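Local coordinates for pectinesterase inhibitor (Actinidia chinensis, PDB 1XG2), which inhibits pectin methylesterase by forming a protein-protein complex with the enzyme, and may take part in regulating fruit ripening, at residues N3-I9 with S29-L34; A108-G113 with L136-D141; G38-D43 with A89-T94. One frame throughout, in Å; residues are numbered along the deposited sequence. Where two conformers were deposited one is given.

Interaction 1: N3-I9 with S29-L34; sequences NHLISEI and SASKDL
Asn3, the N-cap of helix 4-9 in the N-terminal helical extension of this four-helix-bundle inhibitor, points the NH2 end of its amide at two backbone carbonyls of 29-34, the link that leads into helix 34-60. Its ND2 donates to Ser29 O at 2.8 Å and to Lys32 O at 3.0 Å, and both acceptors lie close to the amide plane, so that the two N-H groups are spent on a fork. The carbonyls are met differently. At Lys32 O the donor sits in the carbonyl plane, on a lone pair, and the bond is nearly straight (165°); at Ser29 O it stands above the plane, while Lys32 N closes the 3-10 turn onto the same oxygen from the opposite face. With CG anti to the backbone N (chi1 -159°), the amide reaches the link and also turns Asn3 OD1 back over its own helix, where this oxygen takes the capping bond from Leu5 N at 3.1 Å. One flat group thus starts a helix and grips the neighbouring turn, and bonds at both ends fix its rotation.

Beside this polar clasp lies an apolar seam. Leu5 lays CD1 against the backbone entering the next helix, 3.5 Å from Leu34 N, and also touches Leu34 CG. One helical turn on, Ile9 and Leu34 slide past each other in opposite senses, Ile9 CD1 against Leu34 CD2. Both side chains also rest on Leu149 of helix 127-149, so the extension is packed against the bundle's last helix. At the other edge Ile6 CD1 approaches Ser29 OG at 3.7 Å, and that hydroxyl shares a water with the backbone: the water lies 2.7 Å from Ser29 OG and accepts from Asn3 N at 3.1 Å.

Interaction 2: A108-G113 with L136-D141; sequences AFDGAG and LEDLCD
Helices 98-118 and 127-149 of the four-helix bundle run antiparallel here, their short segments at 166° with axes 8.5 Å apart, and Phe109 and Glu137 come within 4.9 Å of each other CA to CA. Phe109 lies flat on the side chain of Glu137: CG of the glutamate sits over the ring centre, 3.8 Å from the centroid and 12° off the normal, a CH-pi contact. The carboxylate continues along the same face toward the CZ-CE2 rim, its plane 5° from that of the ring. Extension of the Glu137 chain beyond CG carries OE2 on to Gly113, where it ends 3.4 Å from Gly113 CA. The ring's CD1 meets Glu137 O at 3.4 Å, and Cys140 CB lies at the ring edge. On the bundle side small groups interlock: Ala108 CB meets Cys140 SG at 3.8 Å, and Ala112 CB touches both Leu136 CD2 and Glu137 CG. Tyr79 of helix 66-95 packs on Ala112 and Leu136 from within the bundle. Outward, the contact borders the enzyme: Phe109 packs on Asp188 of the pectinesterase chain, and both carboxylate oxygens of the adjacent Asp110 hydrogen-bond to that chain, with Asn158 and Gln191. Between these segments the contact is van der Waals and CH-pi in kind, with no hydrogen bond between them, and an acidic side chain serves as an aliphatic and planar platform for a ring that faces the bound enzyme.

Interaction 3: G38-D43 with A89-T94; sequences GQFSID and AKQFLT
Lys90 NZ is gripped by two oxygens of the facing helix: Asp43 OD1 at 2.7 Å, in a salt bridge on the syn side of the carboxylate, and Gln39 OE1 at 2.8 Å. The ammonium stands 39° out of the carbonyl plane of the Gln39 amide, off its lone pairs. The lysine reaches them by folding, with bends at chi3 (69°) and chi4 (60°) that curl the ammonium back across helix 34-60. Gln39 answers from the other end of its amide: NE2 donates to Lys90 O at 3.2 Å, nearly straight, and lies 3.1 Å from Thr94 OG1. The amide therefore spans both ends of one residue, its oxygen on the ammonium and its nitrogen on the backbone carbonyl, which also accepts from Thr94 N and Thr94 OG1.

Beneath this polar layer Ile42 CG2 packs on Lys90 CG at 3.6 Å, and Ile42 CD1 touches both Ala89 CB and Leu93 CD2. Leu93 CD2 also presses on the backbone at Gln39 N, 3.4 Å away, where Gly38 has no side chain to obstruct it. An alanine in place of Lys90 would remove the ammonium and most of the chain, and would probably leave the Asp43 carboxylate without its countercharge and Ile42 CG2 with a gap beside it. Further in, Leu101 of helix 98-118 covers Ile42 and Ala89, and Val143 of helix 127-149 closes on Ile42. Segments 38-43 and 89-94, nearly antiparallel, thus carry polar bonds at the partly exposed margin, where Asp43 probably balances the charge of Lys90, and apolar contacts on the core side.

Overall arrangement
From the N terminus, helix 4-9 leads through helix 16-24 to the link before helix 34-60, where interaction 1 closes the first loop and secures the N-terminal extension. Interaction 3 opens at once, since 38-43 follows 29-34 closely in sequence; it closes over the long hairpin of helices 34-60 and 66-95. Helix 98-118 then carries the chain into interaction 2, which closes the second hairpin with helix 127-149. The three loops run in series, neither nested nor crossed. Interactions 1 and 3 have centres about 15 Å apart, as do 2 and 3, whereas 1 and 2 are about 22 Å apart. Interaction 2 lies nearest the chain's centre; interaction 1 lies at its periphery.

Interaction 1: N3-I9 with S29-L34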
loop_
_atom_site.group_PDB
_atom_site.type_symbol
_atom_site.label_atom_id
_atom_site.label_comp_id
_atom_site.label_asym_id
_atom_site.label_seq_id
_atom_site.Cartn_x
_atom_site.Cartn_y
_atom_site.Cartn_z
ATOM N N ASN B 3 -3.901 -16.127 -32.655
ATOM C CA ASN B 3 -2.664 -15.697 -32.013
ATOM C C ASN B 3 -2.327 -16.679 -30.885
ATOM O O ASN B 3 -3.081 -16.796 -29.915
ATOM C CB ASN B 3 -2.813 -14.263 -31.471
ATOM C CG ASN B 3 -1.471 -13.572 -31.249
ATOM O OD1 ASN B 3 -0.505 -14.179 -30.762
ATOM N ND2 ASN B 3 -1.403 -12.307 -31.601
ATOM N N HIS B 4 -1.219 -17.412 -31.040
ATOM C CA HIS B 4 -0.792 -18.389 -30.033
ATOM C C HIS B 4 -0.556 -17.736 -28.673
ATOM O O HIS B 4 -0.669 -18.398 -27.632
ATOM C CB HIS B 4 0.465 -19.175 -30.480
ATOM C CG HIS B 4 1.743 -18.400 -30.385
ATOM N ND1 HIS B 4 1.984 -17.264 -31.129
ATOM C CD2 HIS B 4 2.868 -18.621 -29.661
ATOM C CE1 HIS B 4 3.189 -16.808 -30.849
ATOM N NE2 HIS B 4 3.749 -17.618 -29.967
ATOM N N LEU B 5 -0.238 -16.445 -28.679
ATOM C CA LEU B 5 -0.005 -15.719 -27.429
ATOM C C LEU B 5 -1.265 -15.686 -26.556
ATOM O O LEU B 5 -1.161 -15.697 -25.335
ATOM C CB LEU B 5 0.500 -14.299 -27.695
ATOM C CG LEU B 5 1.877 -14.200 -28.360
ATOM C CD1 LEU B 5 2.231 -12.753 -28.681
ATOM C CD2 LEU B 5 2.952 -14.852 -27.473
ATOM N N ILE B 6 -2.442 -15.657 -27.181
ATOM C CA ILE B 6 -3.713 -15.672 -26.442
ATOM C C ILE B 6 -3.828 -16.906 -25.581
ATOM O O ILE B 6 -4.364 -16.827 -24.487
ATOM C CB ILE B 6 -4.926 -15.539 -27.395
ATOM C CG1 ILE B 6 -5.007 -14.103 -27.915
ATOM C CG2 ILE B 6 -6.245 -15.915 -26.705
ATOM C CD1 ILE B 6 -5.862 -13.948 -29.168
ATOM N N SER B 7 -3.315 -18.043 -26.051
ATOM C CA SER B 7 -3.344 -19.275 -25.263
ATOM C C SER B 7 -2.439 -19.240 -24.033
ATOM O O SER B 7 -2.632 -20.024 -23.105
ATOM C CB SER B 7 -2.999 -20.494 -26.132
ATOM O OG SER B 7 -1.609 -20.493 -26.409
ATOM N N GLU B 8 -1.463 -18.337 -24.022
ATOM C CA GLU B 8 -0.635 -18.124 -22.835
ATOM C C GLU B 8 -1.170 -17.078 -21.877
ATOM O O GLU B 8 -0.778 -17.054 -20.707
ATOM C CB GLU B 8 0.770 -17.700 -23.247
ATOM C CG GLU B 8 1.498 -18.731 -24.085
ATOM C CD GLU B 8 2.935 -18.317 -24.330
ATOM O OE1 GLU B 8 3.373 -18.362 -25.484
ATOM O OE2 GLU B 8 3.600 -17.928 -23.353
ATOM N N ILE B 9 -2.024 -16.189 -22.376
ATOM C CA ILE B 9 -2.511 -15.065 -21.583
ATOM C C ILE B 9 -3.813 -15.407 -20.888
ATOM O O ILE B 9 -3.886 -15.420 -19.666
ATOM C CB ILE B 9 -2.689 -13.814 -22.471
ATOM C CG1 ILE B 9 -1.339 -13.357 -23.028
ATOM C CG2 ILE B 9 -3.284 -12.671 -21.665
ATOM C CD1 ILE B 9 -1.473 -12.374 -24.196
ATOM N N SER B 29 -5.712 -8.636 -34.250
ATOM C CA SER B 29 -5.148 -9.488 -33.198
ATOM C C SER B 29 -3.943 -10.334 -33.651
ATOM O O SER B 29 -2.921 -10.372 -32.967
ATOM C CB SER B 29 -6.220 -10.422 -32.638
ATOM O OG SER B 29 -5.621 -11.384 -31.780
ATOM N N ALA B 30 -4.059 -11.000 -34.801
ATOM C CA ALA B 30 -3.027 -11.944 -35.244
ATOM C C ALA B 30 -1.667 -11.286 -35.543
ATOM O O ALA B 30 -0.618 -11.937 -35.463
ATOM C CB ALA B 30 -3.523 -12.739 -36.472
ATOM N N SER B 31 -1.684 -10.005 -35.896
ATOM C CA SER B 31 -0.451 -9.265 -36.171
ATOM C C SER B 31 0.265 -8.735 -34.905
ATOM O O SER B 31 1.347 -8.141 -35.006
ATOM C CB SER B 31 -0.756 -8.104 -37.133
ATOM O OG SER B 31 -1.390 -7.025 -36.456
ATOM N N LYS B 32 -0.320 -8.952 -33.724
ATOM C CA LYS B 32 0.192 -8.345 -32.480
ATOM C C LYS B 32 1.183 -9.245 -31.752
ATOM O O LYS B 32 0.944 -10.431 -31.574
ATOM C CB LYS B 32 -0.960 -8.014 -31.514
ATOM C CG LYS B 32 -2.018 -7.080 -32.069
ATOM C CD LYS B 32 -1.515 -5.643 -32.192
ATOM C CE LYS B 32 -2.554 -4.757 -32.883
ATOM N NZ LYS B 32 -3.461 -4.094 -31.925
ATOM N N ASP B 33 2.286 -8.670 -31.295
ATOM C CA ASP B 33 3.190 -9.391 -30.399
ATOM C C ASP B 33 2.774 -9.110 -28.952
ATOM O O ASP B 33 1.769 -8.443 -28.719
ATOM C CB ASP B 33 4.669 -9.037 -30.685
ATOM C CG ASP B 33 4.966 -7.550 -30.600
ATOM O OD1 ASP B 33 4.097 -6.768 -30.169
ATOM O OD2 ASP B 33 6.072 -7.060 -30.951
ATOM N N LEU B 34 3.533 -9.602 -27.979
ATOM C CA LEU B 34 3.163 -9.403 -26.579
ATOM C C LEU B 34 3.005 -7.926 -26.259
ATOM O O LEU B 34 2.064 -7.545 -25.593
ATOM C CB LEU B 34 4.169 -10.044 -25.609
ATOM C CG LEU B 34 3.901 -11.475 -25.161
ATOM C CD1 LEU B 34 5.022 -11.975 -24.235
ATOM C CD2 LEU B 34 2.532 -11.620 -24.489
HETATM O O HOH W 1 -5.995 -13.899 -32.711
#

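Interaction 2: A108-G113 with L136-D141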
loop_
_atom_site.group_PDB
_atom_site.type_symbol
_atom_site.label_atom_id
_atom_site.label_comp_id
_atom_site.label_asym_id
_atom_site.label_seq_id
_atom_site.Cartn_x
_atom_site.Cartn_y
_atom_site.Cartn_z
ATOM N N ALA B 108 -3.744 -0.015 -10.263
ATOM C CA ALA B 108 -5.018 0.226 -10.941
ATOM C C ALA B 108 -6.053 -0.812 -10.525
ATOM O O ALA B 108 -7.157 -0.463 -10.137
ATOM C CB ALA B 108 -4.832 0.190 -12.446
ATOM N N PHE B 109 -5.676 -2.080 -10.611
ATOM C CA PHE B 109 -6.484 -3.195 -10.110
ATOM C C PHE B 109 -7.028 -2.902 -8.726
ATOM O O PHE B 109 -8.197 -3.118 -8.449
ATOM C CB PHE B 109 -5.609 -4.464 -10.092
ATOM C CG PHE B 109 -6.307 -5.700 -9.609
ATOM C CD1 PHE B 109 -6.617 -6.716 -10.492
ATOM C CD2 PHE B 109 -6.628 -5.865 -8.270
ATOM C CE1 PHE B 109 -7.263 -7.866 -10.051
ATOM C CE2 PHE B 109 -7.263 -7.012 -7.821
ATOM C CZ PHE B 109 -7.580 -8.012 -8.715
ATOM N N ASP B 110 -6.160 -2.421 -7.848
ATOM C CA ASP B 110 -6.508 -2.167 -6.454
ATOM C C ASP B 110 -7.395 -0.939 -6.234
ATOM O O ASP B 110 -7.949 -0.769 -5.152
ATOM C CB ASP B 110 -5.234 -1.992 -5.630
ATOM C CG ASP B 110 -4.533 -3.306 -5.343
ATOM O OD1 ASP B 110 -5.121 -4.398 -5.560
ATOM O OD2 ASP B 110 -3.391 -3.334 -4.854
ATOM N N GLY B 111 -7.487 -0.051 -7.208
ATOM C CA GLY B 111 -8.475 1.014 -7.145
ATOM C C GLY B 111 -9.888 0.445 -7.078
ATOM O O GLY B 111 -10.713 0.873 -6.264
ATOM N N ALA B 112 -10.164 -0.537 -7.931
ATOM C CA ALA B 112 -11.474 -1.193 -7.949
ATOM C C ALA B 112 -11.686 -1.991 -6.660
ATOM O O ALA B 112 -12.774 -1.994 -6.086
ATOM C CB ALA B 112 -11.581 -2.102 -9.158
ATOM N N GLY B 113 -10.635 -2.652 -6.196
ATOM C CA GLY B 113 -10.700 -3.448 -4.985
ATOM C C GLY B 113 -10.897 -2.615 -3.738
ATOM O O GLY B 113 -11.547 -3.049 -2.781
ATOM N N LEU B 136 -12.971 -4.054 -13.981
ATOM C CA LEU B 136 -11.671 -3.405 -14.025
ATOM C C LEU B 136 -10.614 -4.374 -13.531
ATOM O O LEU B 136 -9.519 -4.412 -14.065
ATOM C CB LEU B 136 -11.640 -2.153 -13.164
ATOM C CG LEU B 136 -10.307 -1.405 -13.226
ATOM C CD1 LEU B 136 -9.962 -1.063 -14.658
ATOM C CD2 LEU B 136 -10.364 -0.145 -12.350
ATOM N N GLU B 137 -10.949 -5.133 -12.496
ATOM C CA GLU B 137 -10.023 -6.107 -11.929
ATOM C C GLU B 137 -9.656 -7.152 -12.982
ATOM O O GLU B 137 -8.476 -7.445 -13.192
ATOM C CB GLU B 137 -10.624 -6.773 -10.691
ATOM C CG GLU B 137 -10.635 -5.899 -9.446
ATOM C CD GLU B 137 -11.291 -6.576 -8.257
ATOM O OE1 GLU B 137 -11.890 -7.657 -8.431
ATOM O OE2 GLU B 137 -11.211 -6.025 -7.145
ATOM N N ASP B 138 -10.662 -7.672 -13.680
ATOM C CA ASP B 138 -10.451 -8.693 -14.714
ATOM C C ASP B 138 -9.601 -8.143 -15.864
ATOM O O ASP B 138 -8.713 -8.828 -16.392
ATOM C CB ASP B 138 -11.800 -9.225 -15.226
ATOM C CG ASP B 138 -12.580 -9.984 -14.161
ATOM O OD1 ASP B 138 -13.810 -10.227 -14.330
ATOM O OD2 ASP B 138 -12.050 -10.384 -13.110
ATOM N N LEU B 139 -9.870 -6.902 -16.256
ATOM C CA LEU B 139 -9.167 -6.281 -17.362
ATOM C C LEU B 139 -7.728 -5.968 -17.002
ATOM O O LEU B 139 -6.830 -6.156 -17.822
ATOM C CB LEU B 139 -9.874 -4.998 -17.800
ATOM C CG LEU B 139 -11.233 -5.268 -18.448
ATOM C CD1 LEU B 139 -11.937 -3.964 -18.815
ATOM C CD2 LEU B 139 -11.081 -6.190 -19.643
ATOM N N CYS B 140 -7.524 -5.485 -15.779
ATOM C CA CYS B 140 -6.178 -5.159 -15.300
ATOM C C CYS B 140 -5.351 -6.434 -15.162
ATOM O O CYS B 140 -4.128 -6.428 -15.343
ATOM C CB CYS B 140 -6.241 -4.419 -13.976
ATOM S SG CYS B 140 -6.696 -2.670 -14.103
ATOM N N ASP B 141 -6.020 -7.538 -14.856
ATOM C CA ASP B 141 -5.339 -8.819 -14.753
ATOM C C ASP B 141 -4.763 -9.274 -16.107
ATOM O O ASP B 141 -3.712 -9.906 -16.147
ATOM C CB ASP B 141 -6.271 -9.869 -14.181
ATOM C CG ASP B 141 -5.530 -11.022 -13.572
ATOM O OD1 ASP B 141 -4.477 -10.808 -12.926
ATOM O OD2 ASP B 141 -5.939 -12.178 -13.662
#

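Interaction 3: G38-D43 with A89-T94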
loop_
_atom_site.group_PDB
_atom_site.type_symbol
_atom_site.label_atom_id
_atom_site.label_comp_id
_atom_site.label_asym_id
_atom_site.label_seq_id
_atom_site.Cartn_x
_atom_site.Cartn_y
_atom_site.Cartn_z
ATOM N N GLY B 38 -0.346 -6.045 -25.022
ATOM C CA GLY B 38 -0.231 -5.230 -23.819
ATOM C C GLY B 38 -0.827 -3.838 -23.948
ATOM O O GLY B 38 -1.632 -3.426 -23.118
ATOM N N GLN B 39 -0.447 -3.115 -24.996
ATOM C CA GLN B 39 -0.960 -1.763 -25.201
ATOM C C GLN B 39 -2.464 -1.783 -25.421
ATOM O O GLN B 39 -3.183 -0.922 -24.932
ATOM C CB GLN B 39 -0.269 -1.067 -26.380
ATOM C CG GLN B 39 1.229 -0.778 -26.188
ATOM C CD GLN B 39 1.545 0.318 -25.153
ATOM O OE1 GLN B 39 0.632 0.827 -24.488
ATOM N NE2 GLN B 39 2.804 0.676 -25.017
ATOM N N PHE B 40 -2.941 -2.796 -26.133
ATOM C CA PHE B 40 -4.363 -2.910 -26.416
ATOM C C PHE B 40 -5.116 -3.131 -25.113
ATOM O O PHE B 40 -6.157 -2.511 -24.861
ATOM C CB PHE B 40 -4.613 -4.074 -27.383
ATOM C CG PHE B 40 -6.039 -4.228 -27.776
ATOM C CD1 PHE B 40 -6.587 -3.417 -28.758
ATOM C CD2 PHE B 40 -6.846 -5.165 -27.151
ATOM C CE1 PHE B 40 -7.924 -3.542 -29.125
ATOM C CE2 PHE B 40 -8.191 -5.286 -27.507
ATOM C CZ PHE B 40 -8.722 -4.480 -28.503
ATOM N N SER B 41 -4.555 -4.005 -24.290
ATOM C CA SER B 41 -5.187 -4.392 -23.039
ATOM C C SER B 41 -5.168 -3.239 -22.041
ATOM O O SER B 41 -6.119 -3.001 -21.308
ATOM C CB SER B 41 -4.424 -5.588 -22.469
ATOM O OG SER B 41 -4.865 -6.801 -23.303
ATOM N N ILE B 42 -4.127 -2.406 -22.031
ATOM C CA ILE B 42 -4.132 -1.223 -21.164
ATOM C C ILE B 42 -5.233 -0.270 -21.630
ATOM O O ILE B 42 -5.965 0.261 -20.818
ATOM C CB ILE B 42 -2.752 -0.501 -21.143
ATOM C CG1 ILE B 42 -1.669 -1.389 -20.544
ATOM C CG2 ILE B 42 -2.825 0.798 -20.331
ATOM C CD1 ILE B 42 -0.250 -0.907 -20.876
ATOM N N ASP B 43 -5.349 -0.073 -22.934
ATOM C CA ASP B 43 -6.359 0.825 -23.497
ATOM C C ASP B 43 -7.759 0.402 -23.073
ATOM O O ASP B 43 -8.562 1.239 -22.680
ATOM C CB ASP B 43 -6.292 0.848 -25.024
ATOM C CG ASP B 43 -5.093 1.617 -25.561
ATOM O OD1 ASP B 43 -4.307 2.220 -24.772
ATOM O OD2 ASP B 43 -4.856 1.646 -26.787
ATOM N N ALA B 89 1.257 3.317 -17.265
ATOM C CA ALA B 89 1.538 1.951 -17.689
ATOM C C ALA B 89 1.878 1.882 -19.178
ATOM O O ALA B 89 2.770 1.144 -19.574
ATOM C CB ALA B 89 0.347 1.038 -17.376
ATOM N N LYS B 90 1.187 2.654 -20.009
ATOM C CA LYS B 90 1.499 2.656 -21.446
ATOM C C LYS B 90 2.959 3.052 -21.720
ATOM O O LYS B 90 3.641 2.439 -22.543
ATOM C CB LYS B 90 0.576 3.602 -22.214
ATOM C CG LYS B 90 -0.901 3.196 -22.207
ATOM C CD LYS B 90 -1.740 4.004 -23.211
ATOM C CE LYS B 90 -1.420 3.677 -24.706
ATOM N NZ LYS B 90 -1.641 2.253 -25.159
ATOM N N GLN B 91 3.424 4.095 -21.047
ATOM C CA GLN B 91 4.782 4.602 -21.266
ATOM C C GLN B 91 5.818 3.599 -20.777
ATOM O O GLN B 91 6.858 3.416 -21.392
ATOM C CB GLN B 91 4.991 5.936 -20.540
ATOM C CG GLN B 91 4.117 7.100 -21.010
ATOM C CD GLN B 91 4.290 8.359 -20.123
ATOM O OE1 GLN B 91 4.793 9.391 -20.587
ATOM N NE2 GLN B 91 3.882 8.264 -18.850
ATOM N N PHE B 92 5.531 2.950 -19.651
ATOM C CA PHE B 92 6.434 1.947 -19.104
ATOM C C PHE B 92 6.559 0.749 -20.056
ATOM O O PHE B 92 7.654 0.215 -20.269
ATOM C CB PHE B 92 5.948 1.475 -17.716
ATOM C CG PHE B 92 6.147 2.478 -16.607
ATOM C CD1 PHE B 92 5.077 2.846 -15.791
ATOM C CD2 PHE B 92 7.396 3.032 -16.354
ATOM C CE1 PHE B 92 5.246 3.762 -14.764
ATOM C CE2 PHE B 92 7.574 3.941 -15.309
ATOM C CZ PHE B 92 6.499 4.305 -14.519
ATOM N N LEU B 93 5.444 0.329 -20.643
ATOM C CA LEU B 93 5.472 -0.786 -21.587
ATOM C C LEU B 93 6.330 -0.416 -22.820
ATOM O O LEU B 93 7.162 -1.207 -23.254
ATOM C CB LEU B 93 4.045 -1.197 -21.983
ATOM C CG LEU B 93 3.855 -2.327 -22.999
ATOM C CD1 LEU B 93 4.663 -3.558 -22.654
ATOM C CD2 LEU B 93 2.365 -2.679 -23.116
ATOM N N THR B 94 6.138 0.793 -23.338
ATOM C CA THR B 94 6.908 1.299 -24.485
ATOM C C THR B 94 8.407 1.300 -24.206
ATOM O O THR B 94 9.211 0.915 -25.051
ATOM C CB THR B 94 6.459 2.719 -24.815
ATOM O OG1 THR B 94 5.063 2.727 -25.156
ATOM C CG2 THR B 94 7.191 3.259 -26.077
#